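Local structure of beta-lactamase/D-alanine Carboxypeptidase (Yersinia pestis, 3RJU) at residues Val30-Gln35 with Lys319-Phe324. The protein probably acts as a serine hydrolase of the beta-lactamase family, on beta-lactams or D-alanyl peptides. Sequence-based numbering, arbitrary orientation.
Sequences VIDNNQ and KNIGVF
The flat carboxylate of D32 turns one face to I321, whose CG1 sits nearly straight above the group, 3.6 Å from D32 CG and at similar range from both oxygens. I321 CD1 stays over the same face, shifted toward the oxygens, 3.8 Å from D32 OD2. With its CG anti to the backbone N (chi1 -176°), D32 lies alongside the isoleucine, both pointing the same way. D32 OD2 is hydrogen-bonded to OG of S1, probably a tag remnant, and OD1 has a hydrogen-bond partner elsewhere in the structure. The amides of N33 and N320 are not hydrogen-bonded to each other; N320 CB packs on the N33 backbone, 4.0 Å from N33 CA. On the sheet face of D32, V30 and V323 lie side by side, CG2 to CG2 at 4.1 Å, against helices 6-20 and 336-349, while I31 points to the opposite face, against M240 of helix 233-241, and G322 beside it brings no side chain. Strands 25-32 and 321-328 run antiparallel here, neighbours within the large sheet of the beta-lactamase fold although far apart in sequence. I31 and G322 form a hydrogen-bonded pair: I31 N reaches G322 O at 2.8 Å and G322 N reaches I31 O at 2.9 Å. I321 CA closes on the same I31 O at 3.3 Å, a CA-H...O contact. N33 N donates to N320 O at 2.8 Å; the bond is almost straight at hydrogen (176°), though the donor lies tilted 23° from the carbonyl plane of N320. N320 and I321 make a G1 bulge, and N320 OD1 takes the backbone N of A245. One main-chain bond, N33 N to N320 O, thus joins the type II' turn D32-Q35 to the bulge leading into strand 321-328, and the buried carboxylate probably tolerates a hydrocarbon on its face because both oxygens have hydrogen-bond partners elsewhere.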
loop_
_atom_site.group_PDB
_atom_site.type_symbol
_atom_site.label_atom_id
_atom_site.label_comp_id
_atom_site.label_asym_id
_atom_site.label_seq_id
_atom_site.Cartn_x
_atom_site.Cartn_y
_atom_site.Cartn_z
ATOM N N VAL A 30 3.538 -2.570 -16.171
ATOM C CA VAL A 30 4.321 -1.377 -16.447
ATOM C C VAL A 30 3.471 -0.400 -17.245
ATOM O O VAL A 30 2.915 -0.763 -18.289
ATOM C CB VAL A 30 5.607 -1.721 -17.256
ATOM C CG1 VAL A 30 6.419 -0.460 -17.562
ATOM C CG2 VAL A 30 6.465 -2.735 -16.500
ATOM N N ILE A 31 3.384 0.841 -16.769
ATOM C CA ILE A 31 2.717 1.896 -17.516
ATOM C C ILE A 31 3.761 2.935 -17.843
ATOM O O ILE A 31 4.445 3.416 -16.955
ATOM C CB ILE A 31 1.581 2.565 -16.715
ATOM C CG1 ILE A 31 0.473 1.557 -16.419
ATOM C CG2 ILE A 31 1.016 3.764 -17.507
ATOM C CD1 ILE A 31 -0.614 2.038 -15.451
ATOM N N ASP A 32 3.887 3.279 -19.122
ATOM C CA ASP A 32 4.862 4.272 -19.546
ATOM C C ASP A 32 4.174 5.127 -20.597
ATOM O O ASP A 32 4.099 4.754 -21.766
ATOM C CB ASP A 32 6.106 3.577 -20.101
ATOM C CG ASP A 32 7.215 4.553 -20.475
ATOM O OD1 ASP A 32 6.923 5.719 -20.834
ATOM O OD2 ASP A 32 8.391 4.135 -20.435
ATOM N N ASN A 33 3.653 6.275 -20.169
ATOM C CA ASN A 33 2.845 7.135 -21.036
ATOM C C ASN A 33 1.726 6.328 -21.700
ATOM O O ASN A 33 0.833 5.834 -21.013
ATOM C CB ASN A 33 3.722 7.854 -22.064
ATOM C CG ASN A 33 3.003 9.016 -22.750
ATOM O OD1 ASN A 33 1.965 9.501 -22.285
ATOM N ND2 ASN A 33 3.565 9.471 -23.866
ATOM N N ASN A 34 1.767 6.174 -23.021
ATOM C CA ASN A 34 0.696 5.433 -23.691
ATOM C C ASN A 34 0.883 3.920 -23.732
ATOM O O ASN A 34 0.018 3.200 -24.237
ATOM C CB ASN A 34 0.480 5.962 -25.103
ATOM C CG ASN A 34 0.077 7.400 -25.102
ATOM O OD1 ASN A 34 -0.909 7.772 -24.475
ATOM N ND2 ASN A 34 0.858 8.231 -25.772
ATOM N N GLN A 35 2.008 3.446 -23.207
ATOM C CA GLN A 35 2.352 2.029 -23.279
ATOM C C GLN A 35 1.946 1.328 -22.002
ATOM O O GLN A 35 2.208 1.821 -20.904
ATOM C CB GLN A 35 3.860 1.836 -23.472
ATOM C CG GLN A 35 4.432 2.530 -24.677
ATOM C CD GLN A 35 3.596 2.308 -25.907
ATOM O OE1 GLN A 35 3.431 1.179 -26.364
ATOM N NE2 GLN A 35 3.034 3.390 -26.439
ATOM N N LYS A 319 7.257 11.738 -15.297
ATOM C CA LYS A 319 7.581 11.076 -16.567
ATOM C C LYS A 319 6.501 10.071 -16.966
ATOM O O LYS A 319 6.683 9.327 -17.938
ATOM C CB LYS A 319 8.927 10.336 -16.504
ATOM C CG LYS A 319 10.144 11.173 -16.181
ATOM C CD LYS A 319 10.448 12.201 -17.217
ATOM C CE LYS A 319 11.691 12.990 -16.809
ATOM N NZ LYS A 319 12.831 12.050 -16.650
ATOM N N ASN A 320 5.388 10.043 -16.226
ATOM C CA ASN A 320 4.261 9.166 -16.558
ATOM C C ASN A 320 4.649 7.701 -16.590
ATOM O O ASN A 320 4.172 6.951 -17.457
ATOM C CB ASN A 320 3.658 9.559 -17.905
ATOM C CG ASN A 320 3.198 10.992 -17.914
ATOM O OD1 ASN A 320 2.620 11.481 -16.932
ATOM N ND2 ASN A 320 3.481 11.684 -19.002
ATOM N N ILE A 321 5.513 7.306 -15.659
ATOM C CA ILE A 321 6.011 5.943 -15.601
ATOM C C ILE A 321 5.671 5.351 -14.252
ATOM O O ILE A 321 5.915 5.974 -13.211
ATOM C CB ILE A 321 7.533 5.911 -15.834
ATOM C CG1 ILE A 321 7.820 6.189 -17.316
ATOM C CG2 ILE A 321 8.157 4.550 -15.371
ATOM C CD1 ILE A 321 9.275 6.558 -17.618
ATOM N N GLY A 322 5.090 4.155 -14.265
ATOM C CA GLY A 322 4.805 3.445 -13.034
ATOM C C GLY A 322 4.975 1.954 -13.236
ATOM O O GLY A 322 4.629 1.435 -14.297
ATOM N N VAL A 323 5.492 1.271 -12.217
ATOM C CA VAL A 323 5.635 -0.170 -12.237
ATOM C C VAL A 323 5.033 -0.756 -10.977
ATOM O O VAL A 323 5.307 -0.292 -9.874
ATOM C CB VAL A 323 7.101 -0.581 -12.329
ATOM C CG1 VAL A 323 7.197 -2.091 -12.297
ATOM C CG2 VAL A 323 7.704 -0.024 -13.631
ATOM N N PHE A 324 4.186 -1.761 -11.152
ATOM C CA PHE A 324 3.649 -2.526 -10.038
ATOM C C PHE A 324 4.065 -3.984 -10.216
ATOM O O PHE A 324 3.942 -4.547 -11.317
ATOM C CB PHE A 324 2.121 -2.469 -10.034
ATOM C CG PHE A 324 1.485 -3.399 -9.032
ATOM C CD1 PHE A 324 1.599 -3.145 -7.663
ATOM C CD2 PHE A 324 0.767 -4.513 -9.445
ATOM C CE1 PHE A 324 1.021 -3.993 -6.724
ATOM C CE2 PHE A 324 0.190 -5.365 -8.513
ATOM C CZ PHE A 324 0.311 -5.098 -7.148
#